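Local coordinates for protein tannase (Fusobacterium nucleatum subsp. nucleatum ATCC 25586, PDB 6YQ4) that probably hydrolyses gallotannins as a tannase of the alpha/beta-hydrolase clan, and binds a magnesium ion, at residues P12-K18 against Y29-E33; N48-Y52 against A142-L146; Y103-Y109 against F486-D490; D183-Y187 against N416-M420; I209-E213 against M421-Y425. One frame throughout, in Å; residues are numbered along the deposited sequence.

Overall arrangement
Contacts 2, 3 and 5 are buried, whereas contacts 1 and 4 are partly open to solvent. Contacts 1 and 2 belong to one sheet: strands 26-36 and 48-54 are neighbours in it, and Tyr32 and Ile51 probably share a backbone hydrogen bond between the two contacts. Contact 1 combines strand pairing, an arginine-tyrosine stack and an outer salt bridge, while contact 2 is wholly apolar, as suits the layer between sheet and helix. Contact 3, an aromatic cluster, fastens the C-terminal helix and meets contacts 1 and 2 through Leu105. Contacts 4 and 5 use adjoining pieces of chain, 416-420 and 421-425, passing from methionine-aromatic packing to a polar network.

Contact 1. Residues P12-K18 against Y29-E33; sequences PDKYISK and YRAYE
Tyr15 and Arg30 make the dense end of this contact. The guanidinium lies nearly flat on the phenol ring, centres 4.2 Å apart and planes at 20°, and Arg30 CD sits over the middle of the same face, 3.5 Å from the Tyr15 ring centroid. A first torsion that holds CG between the backbone N and carbonyl carbon (chi1 64°) turns this face of Tyr15 to Arg30. Tyr15 CB rests over a face of Tyr32, 3.7 Å from the Tyr32 centroid. Tyr32 OH donates to Pro12 O at 3.2 Å, tying down the loop ahead of the strand. Glu55 takes Arg30 NE in a salt bridge, and Phe58 adds a cation-pi contact.

The other end is more exposed to solvent, notably at Ile16 and Ser17. Even here Lys18 CB packs 3.4 Å from Tyr29 CZ, and the extended lysine chain runs past Ala31 CB to Glu33, where Lys18 NZ meets the syn lone pair of Glu33 OE2 at 2.6 Å. Along the strands, Ile16 and Ala31 exchange backbone hydrogen bonds, Ala31 N to Ile16 O measuring 2.9 Å, and Lys18 and Tyr29 do likewise. This reciprocal, antiparallel pairing is that of a beta hairpin, here formed by strands 16-21 and 26-36 at the margin of the central mixed sheet.

Contact 2. Residues N48-Y52 against A142-L146; sequences NMNIY and AVRYL
This is an apolar strand-to-helix contact in the buried layer between the central sheet and the helix 134-148 lying against it; Met49 and Ile51 on the strand meet Ala142, Tyr145 and Leu146 on the helix. The two short axes pass 10.3 Å apart at an angle of 47°, a gap that side chains alone bridge, with no hydrogen bond between the segments. Met49 does most of the bridging. Its chain runs out straight from the strand, CG opposite the backbone N, until a turn at the last torsion (chi3 51°) swings the methyl against the helix. Met49 CE thereby comes 3.6 Å from Tyr145 CD2, approaching the ring obliquely, and 4.2 Å from Leu146 CD2. Met49 SD lies 4.0 Å from Ala142 CB. One step of the strand's alternation further on, Ile51 reaches across with CD1 alone, 4.2 Å from both Tyr145 CE2 and Leu146 CD2.

The neighbours continue the same apolar layer. Tyr145 leans on Ile35 of strand 26-36, Met49 and Leu146 share Ala112 of strand 110-114, and Ala142 and Leu146 reach Phe75 of strand 73-76. Ile51 also touches Met153, a ligand of the magnesium ion, in the loop that follows helix 134-148.

Contact 3. Residues Y103-Y109 against F486-D490; sequences YALSKGY and FNWID
Phe486 leans out of its helix with CG set opposite the carbonyl carbon (chi1 -79°), and Tyr109 adopts the same kind of first torsion; together these bring an edge of the Phe486 ring against one face of Tyr109. The result is a T-shaped pair, centroids 5.5 Å apart and planes at 67°. Beside Phe486, the Tyr103 ring is near parallel but slid away, and the two scarcely overlap, although Tyr103 CD1 comes within 3.4 Å of Phe486 CD2. Ala104 CB packs against Phe486 CE1 at 3.7 Å.

These rings form an aromatic cluster that fastens the C-terminal helix 482-493 to the end of helix 100-106. That end closes in a Schellman motif, with Gly108 at positive phi and two bonds back into the last turn, Tyr109 N to Ala104 O at 3.0 Å and Gly108 N to Leu105 O at 3.1 Å. The turn brings Tyr109 back across Phe486. The far end of the Tyr109 ring reaches Ile489, whose CG2 lies 3.4 Å from Tyr109 CE2. At the ring's edge Tyr109 OH donates to Asp490 OD1, modelled so close that the exact length is doubtful. Asp490 OD1 has a second, weak partner in Tyr66 OH, and the Tyr66 ring itself meets Tyr109 edge-to-face.

Contact 4. Residues D183-Y187 against N416-M420; sequences DYLPY and NIIKM
The ring of Tyr184 carries Met420 CG over one face, 4.3 Å from its centroid, and meets Met420 O in plane at its edge. Tyr187, the second ring, has Asp183 O at its edge in plane and is approached obliquely by Met420 CE, which lies 4.0 Å from Tyr187 CE1. Met420 thus lies against both tyrosines, over a face of Tyr184 and obliquely to Tyr187. Its chain is extended as far as the sulfur and then turns aside (chi3 -91°), carrying the methyl to Tyr187. Met420 SD stays 4.5 Å from the Tyr184 centroid and 5.1 Å from that of Tyr187, a Met-aromatic contact with each.

One residue is therefore held both by its side chain and by its backbone, since Tyr184 OH donates to Met420 O at 2.7 Å, tilted 25° from the carbonyl plane. Further out, where the residues are partly exposed, Asp183 OD2 makes a long, weak salt bridge to Lys419 NZ at 3.4 Å; its stronger partner is Tyr426 OH. Ile417 CD1 touches Tyr187 OH at 3.9 Å.

The contact joins helix 415-420 to the 3-10 turn 183-184 and the start of helix 185-191. The 183-187 side also packs on helix 134-148: Tyr184 on Ile136, with a cation-pi contact to Lys140, Tyr187 on Val137, and Leu185 on Arg144.

Contact 5. Residues I209-E213 against M421-Y425; sequences ITNLE and MNPMY
Glu213 and Asn422 anchor the polar part of this contact. Two of the three hydrogen bonds between the segments converge on Glu213 OE2. Tyr425 OH donates to Glu213 OE2 at 2.6 Å along its anti lone pair, with carboxylate and phenol ring nearly coplanar, so the acid meets the ring at its edge. Asn422 ND2 donates to Glu213 OE2 as well, at 3.0 Å, but from above the carboxylate plane, its amide turned almost perpendicular to the acid. Glu213 reaches this position through a first torsion that places CG between the backbone N and the carbonyl carbon (chi1 66°) and a further bend at chi2. Asn422 ND2 also donates to Asn211 OD1, at 3.3 Å and from well outside the carbonyl plane, a less direct bond; Asn211 OD1 accepts from Asn214 ND2 as well, while Asn211 ND2 is bonded to Tyr275 OH.

Within 421-425, Asn422 OD1 accepts from Met424 N at 3.1 Å, forming an Asx turn that leads into the short 3-10 segment.

Van der Waals contacts complete the junction. Thr210 CG2 lies 3.4 Å from Pro423 CD, and Met424 CG packs 3.6 Å from Asn211 ND2. Beyond Thr210, Ile209 adjoins Ser166 and His476, two members of a probable Ser-His-Asp triad.

With both N-H directions of Asn422 drawn to acceptors and its oxygen tied to its own backbone, the buried amide is fixed in rotation, and two donors on a single oxygen are consistent with an ionised Glu213.

Contact 1. Residues P12-K18 against Y29-E33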
# COMPACT_ATOMS: atom_id res chain seq x y z
N PRO A 12 26.11 -14.72 -10.14
CA PRO A 12 26.46 -14.86 -8.72
C PRO A 12 27.89 -14.45 -8.40
O PRO A 12 28.26 -14.43 -7.22
CB PRO A 12 26.25 -16.36 -8.44
CG PRO A 12 25.45 -16.88 -9.59
CD PRO A 12 25.82 -16.02 -10.77
N ASP A 13 28.70 -14.13 -9.41
CA ASP A 13 30.09 -13.74 -9.20
C ASP A 13 30.30 -12.23 -9.14
O ASP A 13 31.37 -11.80 -8.70
CB ASP A 13 30.97 -14.33 -10.31
CG ASP A 13 31.14 -15.83 -10.18
OD1 ASP A 13 31.63 -16.47 -11.14
OD2 ASP A 13 30.77 -16.37 -9.11
N LYS A 14 29.32 -11.42 -9.55
CA LYS A 14 29.47 -9.96 -9.60
C LYS A 14 28.79 -9.35 -8.38
O LYS A 14 27.64 -8.91 -8.44
CB LYS A 14 28.90 -9.39 -10.90
CG LYS A 14 28.88 -7.84 -10.96
CD LYS A 14 30.26 -7.23 -10.66
CE LYS A 14 30.15 -6.01 -9.74
NZ LYS A 14 31.45 -5.72 -9.05
N TYR A 15 29.52 -9.29 -7.27
CA TYR A 15 28.98 -8.79 -6.01
C TYR A 15 30.05 -8.00 -5.28
O TYR A 15 31.24 -8.12 -5.57
CB TYR A 15 28.51 -9.94 -5.11
CG TYR A 15 29.64 -10.85 -4.67
CD1 TYR A 15 30.36 -10.61 -3.49
CD2 TYR A 15 30.01 -11.96 -5.43
CE1 TYR A 15 31.38 -11.45 -3.09
CE2 TYR A 15 31.04 -12.79 -5.04
CZ TYR A 15 31.72 -12.53 -3.87
OH TYR A 15 32.74 -13.37 -3.50
N ILE A 16 29.61 -7.22 -4.30
CA ILE A 16 30.51 -6.61 -3.32
C ILE A 16 30.20 -7.20 -1.95
O ILE A 16 29.03 -7.38 -1.59
CB ILE A 16 30.39 -5.07 -3.29
CG1 ILE A 16 30.66 -4.47 -4.67
CG2 ILE A 16 31.35 -4.47 -2.26
CD1 ILE A 16 30.25 -2.99 -4.77
N SER A 17 31.25 -7.51 -1.20
CA SER A 17 31.10 -7.98 0.18
C SER A 17 30.87 -6.78 1.08
O SER A 17 31.71 -5.88 1.16
CB SER A 17 32.34 -8.74 0.63
OG SER A 17 32.43 -9.99 -0.02
N LYS A 18 29.73 -6.77 1.77
CA LYS A 18 29.39 -5.69 2.69
C LYS A 18 29.05 -6.30 4.05
O LYS A 18 29.04 -7.53 4.23
CB LYS A 18 28.23 -4.84 2.14
CG LYS A 18 28.60 -4.10 0.85
CD LYS A 18 27.47 -3.28 0.27
CE LYS A 18 28.02 -2.33 -0.81
NZ LYS A 18 27.23 -1.05 -0.96
N TYR A 29 26.99 -9.93 4.17
CA TYR A 29 26.15 -10.28 3.04
C TYR A 29 26.87 -9.91 1.75
O TYR A 29 27.86 -9.17 1.75
CB TYR A 29 24.77 -9.60 3.12
CG TYR A 29 24.85 -8.09 3.16
CD1 TYR A 29 24.75 -7.33 1.99
CD2 TYR A 29 25.04 -7.42 4.36
CE1 TYR A 29 24.82 -5.95 2.03
CE2 TYR A 29 25.12 -6.04 4.41
CZ TYR A 29 25.01 -5.31 3.24
OH TYR A 29 25.10 -3.94 3.28
N ARG A 30 26.37 -10.45 0.64
CA ARG A 30 26.87 -10.14 -0.69
C ARG A 30 25.85 -9.29 -1.42
O ARG A 30 24.69 -9.70 -1.58
CB ARG A 30 27.15 -11.41 -1.47
CG ARG A 30 28.40 -12.11 -1.05
CD ARG A 30 28.69 -13.32 -1.93
NE ARG A 30 29.66 -14.16 -1.25
CZ ARG A 30 30.40 -15.08 -1.85
NH1 ARG A 30 31.27 -15.78 -1.13
NH2 ARG A 30 30.27 -15.29 -3.16
N ALA A 31 26.28 -8.12 -1.88
CA ALA A 31 25.40 -7.15 -2.50
C ALA A 31 25.53 -7.21 -4.02
O ALA A 31 26.64 -7.12 -4.55
CB ALA A 31 25.72 -5.73 -2.01
N TYR A 32 24.39 -7.38 -4.70
CA TYR A 32 24.29 -7.31 -6.16
C TYR A 32 23.47 -6.07 -6.51
O TYR A 32 22.25 -6.11 -6.59
CB TYR A 32 23.67 -8.57 -6.71
CG TYR A 32 24.36 -9.83 -6.24
CD1 TYR A 32 25.23 -10.53 -7.08
CD2 TYR A 32 24.12 -10.34 -4.96
CE1 TYR A 32 25.86 -11.70 -6.66
CE2 TYR A 32 24.77 -11.51 -4.53
CZ TYR A 32 25.62 -12.18 -5.38
OH TYR A 32 26.24 -13.34 -4.95
N GLU A 33 24.15 -4.95 -6.72
CA GLU A 33 23.47 -3.67 -6.70
C GLU A 33 23.09 -3.20 -8.10
O GLU A 33 23.84 -3.40 -9.06
CB GLU A 33 24.32 -2.63 -5.98
CG GLU A 33 24.25 -2.77 -4.47
CD GLU A 33 25.56 -2.45 -3.77
OE1 GLU A 33 26.64 -2.62 -4.39
OE2 GLU A 33 25.50 -2.05 -2.59

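Contact 2. Residues N48-Y52 against A142-L146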
# COMPACT_ATOMS: atom_id res chain seq x y z
N ASN A 48 15.62 -0.57 -11.77
CA ASN A 48 16.67 -1.50 -11.38
C ASN A 48 16.37 -2.02 -9.97
O ASN A 48 15.52 -1.49 -9.26
CB ASN A 48 18.05 -0.85 -11.43
CG ASN A 48 18.23 0.20 -10.36
OD1 ASN A 48 18.39 -0.12 -9.17
ND2 ASN A 48 18.21 1.47 -10.76
N MET A 49 17.11 -3.06 -9.57
CA MET A 49 16.84 -3.77 -8.32
C MET A 49 18.14 -4.18 -7.63
O MET A 49 19.10 -4.61 -8.27
CB MET A 49 15.99 -5.00 -8.60
CG MET A 49 15.87 -5.96 -7.45
SD MET A 49 14.67 -7.26 -7.85
CE MET A 49 15.27 -7.81 -9.45
N ASN A 50 18.15 -4.06 -6.30
CA ASN A 50 19.26 -4.50 -5.45
C ASN A 50 18.91 -5.83 -4.82
O ASN A 50 17.82 -5.99 -4.24
CB ASN A 50 19.54 -3.50 -4.33
CG ASN A 50 20.04 -2.18 -4.84
OD1 ASN A 50 20.67 -2.11 -5.89
ND2 ASN A 50 19.77 -1.12 -4.09
N ILE A 51 19.84 -6.78 -4.89
CA ILE A 51 19.66 -8.11 -4.31
C ILE A 51 20.75 -8.32 -3.26
O ILE A 51 21.94 -8.16 -3.56
CB ILE A 51 19.70 -9.20 -5.38
CG1 ILE A 51 18.51 -9.06 -6.32
CG2 ILE A 51 19.73 -10.58 -4.72
CD1 ILE A 51 18.48 -10.14 -7.38
N TYR A 52 20.34 -8.67 -2.05
CA TYR A 52 21.26 -8.93 -0.94
C TYR A 52 21.09 -10.38 -0.48
O TYR A 52 19.97 -10.83 -0.22
CB TYR A 52 20.99 -7.98 0.21
CG TYR A 52 21.04 -6.54 -0.22
CD1 TYR A 52 22.25 -5.93 -0.53
CD2 TYR A 52 19.88 -5.78 -0.33
CE1 TYR A 52 22.31 -4.61 -0.91
CE2 TYR A 52 19.93 -4.46 -0.71
CZ TYR A 52 21.15 -3.88 -1.00
OH TYR A 52 21.19 -2.57 -1.39
N ALA A 142 10.06 -7.15 -12.03
CA ALA A 142 11.17 -7.58 -11.18
C ALA A 142 10.92 -8.98 -10.63
O ALA A 142 11.85 -9.79 -10.56
CB ALA A 142 11.41 -6.58 -10.05
N VAL A 143 9.68 -9.29 -10.24
CA VAL A 143 9.33 -10.66 -9.85
C VAL A 143 9.67 -11.63 -10.97
O VAL A 143 10.26 -12.69 -10.74
CB VAL A 143 7.84 -10.75 -9.47
CG1 VAL A 143 7.43 -12.22 -9.23
CG2 VAL A 143 7.57 -9.97 -8.23
N ARG A 144 9.30 -11.28 -12.20
CA ARG A 144 9.57 -12.18 -13.31
C ARG A 144 11.06 -12.43 -13.45
O ARG A 144 11.49 -13.57 -13.71
CB ARG A 144 8.97 -11.60 -14.59
CG ARG A 144 7.46 -11.46 -14.49
CD ARG A 144 6.82 -10.96 -15.75
NE ARG A 144 5.38 -11.19 -15.76
CZ ARG A 144 4.77 -12.13 -16.48
NH1 ARG A 144 5.48 -12.94 -17.26
NH2 ARG A 144 3.46 -12.25 -16.43
N TYR A 145 11.87 -11.39 -13.25
CA TYR A 145 13.32 -11.54 -13.19
C TYR A 145 13.74 -12.53 -12.11
O TYR A 145 14.61 -13.37 -12.33
CB TYR A 145 13.97 -10.17 -12.94
CG TYR A 145 15.47 -10.20 -12.81
CD1 TYR A 145 16.29 -9.90 -13.90
CD2 TYR A 145 16.08 -10.52 -11.60
CE1 TYR A 145 17.65 -9.94 -13.80
CE2 TYR A 145 17.45 -10.55 -11.48
CZ TYR A 145 18.24 -10.26 -12.59
OH TYR A 145 19.61 -10.30 -12.47
N LEU A 146 13.13 -12.43 -10.92
CA LEU A 146 13.43 -13.37 -9.85
C LEU A 146 13.14 -14.81 -10.26
O LEU A 146 13.94 -15.71 -9.98
CB LEU A 146 12.65 -13.02 -8.60
CG LEU A 146 13.01 -11.68 -7.97
CD1 LEU A 146 12.31 -11.53 -6.63
CD2 LEU A 146 14.50 -11.56 -7.82

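Contact 3. Residues Y103-Y109 against F486-D490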
# COMPACT_ATOMS: atom_id res chain seq x y z
N TYR A 103 16.87 -6.29 8.89
CA TYR A 103 16.13 -7.27 9.67
C TYR A 103 15.98 -8.58 8.89
O TYR A 103 16.24 -9.66 9.42
CB TYR A 103 14.76 -6.70 10.06
CG TYR A 103 14.25 -7.28 11.36
CD1 TYR A 103 13.73 -8.57 11.41
CD2 TYR A 103 14.33 -6.55 12.55
CE1 TYR A 103 13.30 -9.14 12.61
CE2 TYR A 103 13.89 -7.10 13.75
CZ TYR A 103 13.38 -8.40 13.77
OH TYR A 103 12.94 -8.97 14.95
N ALA A 104 15.58 -8.47 7.62
CA ALA A 104 15.40 -9.65 6.79
C ALA A 104 16.69 -10.47 6.69
O ALA A 104 16.68 -11.70 6.88
CB ALA A 104 14.89 -9.25 5.40
N LEU A 105 17.82 -9.80 6.44
CA LEU A 105 19.09 -10.51 6.30
C LEU A 105 19.47 -11.21 7.60
O LEU A 105 20.01 -12.33 7.56
CB LEU A 105 20.20 -9.55 5.88
CG LEU A 105 20.24 -9.17 4.40
CD1 LEU A 105 21.23 -8.04 4.21
CD2 LEU A 105 20.60 -10.38 3.52
N SER A 106 19.22 -10.59 8.74
CA SER A 106 19.60 -11.21 10.01
C SER A 106 18.79 -12.48 10.26
O SER A 106 19.28 -13.42 10.89
CB SER A 106 19.40 -10.24 11.17
OG SER A 106 18.02 -10.07 11.44
N LYS A 107 17.54 -12.51 9.79
CA LYS A 107 16.67 -13.67 9.91
C LYS A 107 16.90 -14.70 8.80
O LYS A 107 16.19 -15.70 8.76
CB LYS A 107 15.20 -13.22 9.90
CG LYS A 107 14.75 -12.59 11.21
CD LYS A 107 14.88 -13.63 12.34
CE LYS A 107 15.05 -12.97 13.70
NZ LYS A 107 14.04 -11.90 13.85
N GLY A 108 17.86 -14.47 7.91
CA GLY A 108 18.17 -15.46 6.89
C GLY A 108 17.40 -15.36 5.59
O GLY A 108 17.46 -16.30 4.79
N TYR A 109 16.68 -14.26 5.35
CA TYR A 109 16.01 -14.05 4.07
C TYR A 109 16.98 -13.54 3.01
O TYR A 109 17.92 -12.79 3.30
CB TYR A 109 14.87 -13.04 4.20
CG TYR A 109 13.76 -13.51 5.08
CD1 TYR A 109 13.88 -13.46 6.46
CD2 TYR A 109 12.61 -14.05 4.54
CE1 TYR A 109 12.87 -13.93 7.28
CE2 TYR A 109 11.59 -14.52 5.37
CZ TYR A 109 11.73 -14.46 6.73
OH TYR A 109 10.72 -14.93 7.53
N PHE A 486 8.14 -10.13 11.05
CA PHE A 486 8.92 -11.28 10.65
C PHE A 486 8.56 -12.53 11.45
O PHE A 486 8.90 -13.65 11.03
CB PHE A 486 10.42 -10.93 10.73
CG PHE A 486 10.90 -10.11 9.53
CD1 PHE A 486 11.34 -10.73 8.37
CD2 PHE A 486 10.87 -8.72 9.55
CE1 PHE A 486 11.76 -9.99 7.27
CE2 PHE A 486 11.29 -7.97 8.45
CZ PHE A 486 11.73 -8.61 7.31
N ASN A 487 7.87 -12.37 12.57
CA ASN A 487 7.22 -13.52 13.19
C ASN A 487 6.13 -14.08 12.28
O ASN A 487 6.07 -15.29 12.03
CB ASN A 487 6.65 -13.12 14.55
CG ASN A 487 7.74 -12.95 15.62
OD1 ASN A 487 8.81 -13.57 15.54
ND2 ASN A 487 7.47 -12.12 16.61
N TRP A 488 5.29 -13.19 11.73
CA TRP A 488 4.24 -13.59 10.79
C TRP A 488 4.82 -14.26 9.55
O TRP A 488 4.32 -15.29 9.10
CB TRP A 488 3.41 -12.38 10.41
CG TRP A 488 2.32 -12.66 9.42
CD1 TRP A 488 1.11 -13.22 9.69
CD2 TRP A 488 2.36 -12.43 8.02
NE1 TRP A 488 0.38 -13.33 8.54
CE2 TRP A 488 1.12 -12.86 7.49
CE3 TRP A 488 3.31 -11.89 7.15
CZ2 TRP A 488 0.81 -12.78 6.13
CZ3 TRP A 488 2.99 -11.79 5.80
CH2 TRP A 488 1.75 -12.24 5.31
N ILE A 489 5.89 -13.68 8.98
CA ILE A 489 6.48 -14.24 7.77
C ILE A 489 7.05 -15.62 8.05
O ILE A 489 6.84 -16.58 7.29
CB ILE A 489 7.56 -13.31 7.18
CG1 ILE A 489 7.00 -11.96 6.78
CG2 ILE A 489 8.25 -13.97 5.99
CD1 ILE A 489 8.06 -11.05 6.23
N ASP A 490 7.83 -15.74 9.13
CA ASP A 490 8.34 -17.05 9.55
C ASP A 490 7.21 -18.08 9.68
O ASP A 490 7.32 -19.21 9.19
CB ASP A 490 9.11 -16.94 10.87
CG ASP A 490 10.57 -16.56 10.68
OD1 ASP A 490 10.91 -15.96 9.64
OD2 ASP A 490 11.39 -16.87 11.57

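Contact 4. Residues D183-Y187 against N416-M420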
# COMPACT_ATOMS: atom_id res chain seq x y z
N ASP A 183 -4.01 -8.33 -18.33
CA ASP A 183 -4.06 -6.88 -18.52
C ASP A 183 -2.68 -6.23 -18.55
O ASP A 183 -2.48 -5.21 -19.22
CB ASP A 183 -4.87 -6.25 -17.40
CG ASP A 183 -6.25 -6.83 -17.29
OD1 ASP A 183 -6.55 -7.80 -18.01
OD2 ASP A 183 -7.03 -6.29 -16.47
N TYR A 184 -1.73 -6.78 -17.79
CA TYR A 184 -0.42 -6.19 -17.63
C TYR A 184 0.58 -6.61 -18.70
O TYR A 184 1.60 -5.93 -18.88
CB TYR A 184 0.11 -6.54 -16.24
CG TYR A 184 -0.83 -6.13 -15.13
CD1 TYR A 184 -0.77 -4.87 -14.58
CD2 TYR A 184 -1.78 -7.02 -14.64
CE1 TYR A 184 -1.63 -4.49 -13.56
CE2 TYR A 184 -2.64 -6.65 -13.63
CZ TYR A 184 -2.56 -5.39 -13.09
OH TYR A 184 -3.42 -5.02 -12.07
N LEU A 185 0.30 -7.71 -19.42
CA LEU A 185 1.27 -8.25 -20.36
C LEU A 185 1.66 -7.28 -21.47
O LEU A 185 2.87 -7.16 -21.75
CB LEU A 185 0.75 -9.57 -20.95
CG LEU A 185 0.11 -10.60 -20.03
CD1 LEU A 185 -0.12 -11.88 -20.82
CD2 LEU A 185 0.99 -10.87 -18.81
N PRO A 186 0.74 -6.57 -22.15
CA PRO A 186 1.19 -5.62 -23.19
C PRO A 186 2.17 -4.58 -22.67
O PRO A 186 3.03 -4.11 -23.43
CB PRO A 186 -0.11 -4.98 -23.70
CG PRO A 186 -1.18 -6.00 -23.40
CD PRO A 186 -0.74 -6.63 -22.08
N TYR A 187 2.09 -4.21 -21.39
CA TYR A 187 3.10 -3.31 -20.86
C TYR A 187 4.39 -4.04 -20.54
O TYR A 187 5.48 -3.46 -20.66
CB TYR A 187 2.58 -2.60 -19.61
CG TYR A 187 1.37 -1.72 -19.83
CD1 TYR A 187 0.08 -2.23 -19.72
CD2 TYR A 187 1.51 -0.35 -20.11
CE1 TYR A 187 -1.03 -1.43 -19.88
CE2 TYR A 187 0.40 0.47 -20.28
CZ TYR A 187 -0.87 -0.08 -20.17
OH TYR A 187 -1.99 0.69 -20.34
N ASN A 416 -9.83 0.92 -18.04
CA ASN A 416 -8.96 -0.24 -17.91
C ASN A 416 -7.72 0.05 -17.07
O ASN A 416 -7.14 -0.88 -16.48
CB ASN A 416 -8.59 -0.75 -19.30
CG ASN A 416 -7.69 -1.96 -19.27
OD1 ASN A 416 -6.66 -2.01 -19.95
ND2 ASN A 416 -8.06 -2.96 -18.46
N ILE A 417 -7.32 1.31 -16.96
CA ILE A 417 -6.19 1.67 -16.12
C ILE A 417 -6.63 1.92 -14.69
O ILE A 417 -5.91 1.59 -13.74
CB ILE A 417 -5.48 2.90 -16.74
CG1 ILE A 417 -4.89 2.51 -18.11
CG2 ILE A 417 -4.39 3.40 -15.82
CD1 ILE A 417 -4.06 3.57 -18.77
N ILE A 418 -7.81 2.50 -14.50
CA ILE A 418 -8.37 2.53 -13.15
C ILE A 418 -8.47 1.11 -12.60
O ILE A 418 -8.11 0.86 -11.44
CB ILE A 418 -9.74 3.25 -13.15
CG1 ILE A 418 -9.58 4.67 -13.71
CG2 ILE A 418 -10.32 3.29 -11.76
CD1 ILE A 418 -10.85 5.49 -13.71
N LYS A 419 -8.93 0.17 -13.43
CA LYS A 419 -9.04 -1.22 -13.00
C LYS A 419 -7.69 -1.79 -12.59
O LYS A 419 -7.55 -2.37 -11.50
CB LYS A 419 -9.64 -2.07 -14.11
CG LYS A 419 -9.79 -3.51 -13.69
CD LYS A 419 -10.01 -4.48 -14.87
CE LYS A 419 -9.69 -5.92 -14.43
NZ LYS A 419 -10.15 -6.92 -15.39
N MET A 420 -6.68 -1.63 -13.44
CA MET A 420 -5.37 -2.23 -13.20
C MET A 420 -4.70 -1.74 -11.93
O MET A 420 -3.70 -2.35 -11.52
CB MET A 420 -4.44 -1.98 -14.38
CG MET A 420 -4.63 -2.95 -15.53
SD MET A 420 -3.44 -2.60 -16.84
CE MET A 420 -4.42 -1.48 -17.80

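Contact 5. Residues I209-E213 against M421-Y425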
# COMPACT_ATOMS: atom_id res chain seq x y z
N ILE A 209 -3.01 2.71 0.31
CA ILE A 209 -3.88 3.71 -0.31
C ILE A 209 -4.39 3.12 -1.61
O ILE A 209 -3.84 3.42 -2.68
CB ILE A 209 -3.14 5.05 -0.55
CG1 ILE A 209 -2.46 5.57 0.73
CG2 ILE A 209 -4.05 6.14 -1.13
CD1 ILE A 209 -3.37 5.77 1.89
N THR A 210 -5.43 2.25 -1.54
CA THR A 210 -6.06 1.59 -2.70
C THR A 210 -7.53 1.94 -2.84
O THR A 210 -8.07 2.79 -2.12
CB THR A 210 -6.05 0.06 -2.64
OG1 THR A 210 -6.23 -0.43 -1.30
CG2 THR A 210 -4.90 -0.54 -3.36
N ASN A 211 -8.19 1.19 -3.74
CA ASN A 211 -9.60 1.39 -4.06
C ASN A 211 -9.89 2.86 -4.34
O ASN A 211 -10.90 3.42 -3.88
CB ASN A 211 -10.46 0.88 -2.92
CG ASN A 211 -11.80 0.38 -3.37
OD1 ASN A 211 -12.23 0.64 -4.49
ND2 ASN A 211 -12.48 -0.39 -2.48
N LEU A 212 -9.00 3.50 -5.13
CA LEU A 212 -8.95 4.97 -5.20
C LEU A 212 -10.29 5.56 -5.62
O LEU A 212 -10.78 6.51 -5.00
CB LEU A 212 -7.85 5.42 -6.14
CG LEU A 212 -6.50 5.08 -5.53
CD1 LEU A 212 -5.38 5.45 -6.47
CD2 LEU A 212 -6.38 5.78 -4.20
N GLU A 213 -10.91 5.01 -6.66
CA GLU A 213 -12.19 5.54 -7.11
C GLU A 213 -13.32 5.38 -6.09
O GLU A 213 -14.33 6.08 -6.21
CB GLU A 213 -12.58 4.88 -8.45
CG GLU A 213 -12.90 3.39 -8.39
CD GLU A 213 -11.66 2.53 -8.56
OE1 GLU A 213 -10.57 3.05 -8.22
OE2 GLU A 213 -11.77 1.35 -9.00
N MET A 421 -5.18 -0.65 -11.33
CA MET A 421 -4.59 -0.15 -10.09
C MET A 421 -5.34 -0.61 -8.86
O MET A 421 -4.92 -0.28 -7.75
CB MET A 421 -4.51 1.39 -10.08
CG MET A 421 -3.66 2.01 -11.16
SD MET A 421 -1.99 1.36 -11.14
CE MET A 421 -1.48 1.56 -9.40
N ASN A 422 -6.45 -1.35 -9.03
CA ASN A 422 -7.34 -1.66 -7.92
C ASN A 422 -7.41 -3.16 -7.62
O ASN A 422 -8.04 -3.91 -8.39
CB ASN A 422 -8.74 -1.12 -8.18
CG ASN A 422 -9.64 -1.24 -6.96
OD1 ASN A 422 -9.20 -1.72 -5.91
ND2 ASN A 422 -10.88 -0.80 -7.09
N PRO A 423 -6.82 -3.63 -6.53
CA PRO A 423 -6.88 -5.07 -6.21
C PRO A 423 -8.30 -5.62 -6.13
O PRO A 423 -8.48 -6.83 -6.35
CB PRO A 423 -6.18 -5.17 -4.85
CG PRO A 423 -5.45 -4.00 -4.67
CD PRO A 423 -6.07 -2.89 -5.51
N MET A 424 -9.30 -4.78 -5.84
CA MET A 424 -10.67 -5.27 -5.71
C MET A 424 -11.15 -6.03 -6.95
O MET A 424 -11.84 -7.04 -6.83
CB MET A 424 -11.62 -4.11 -5.42
CG MET A 424 -11.35 -3.45 -4.09
SD MET A 424 -11.47 -4.59 -2.70
CE MET A 424 -13.23 -4.85 -2.72
N TYR A 425 -10.80 -5.57 -8.15
CA TYR A 425 -11.30 -6.25 -9.34
C TYR A 425 -10.55 -7.55 -9.63
O TYR A 425 -10.88 -8.21 -10.62
CB TYR A 425 -11.22 -5.34 -10.57
CG TYR A 425 -11.87 -4.00 -10.38
CD1 TYR A 425 -13.26 -3.88 -10.32
CD2 TYR A 425 -11.10 -2.85 -10.25
CE1 TYR A 425 -13.86 -2.64 -10.15
CE2 TYR A 425 -11.69 -1.61 -10.07
CZ TYR A 425 -13.07 -1.51 -10.02
OH TYR A 425 -13.64 -0.28 -9.84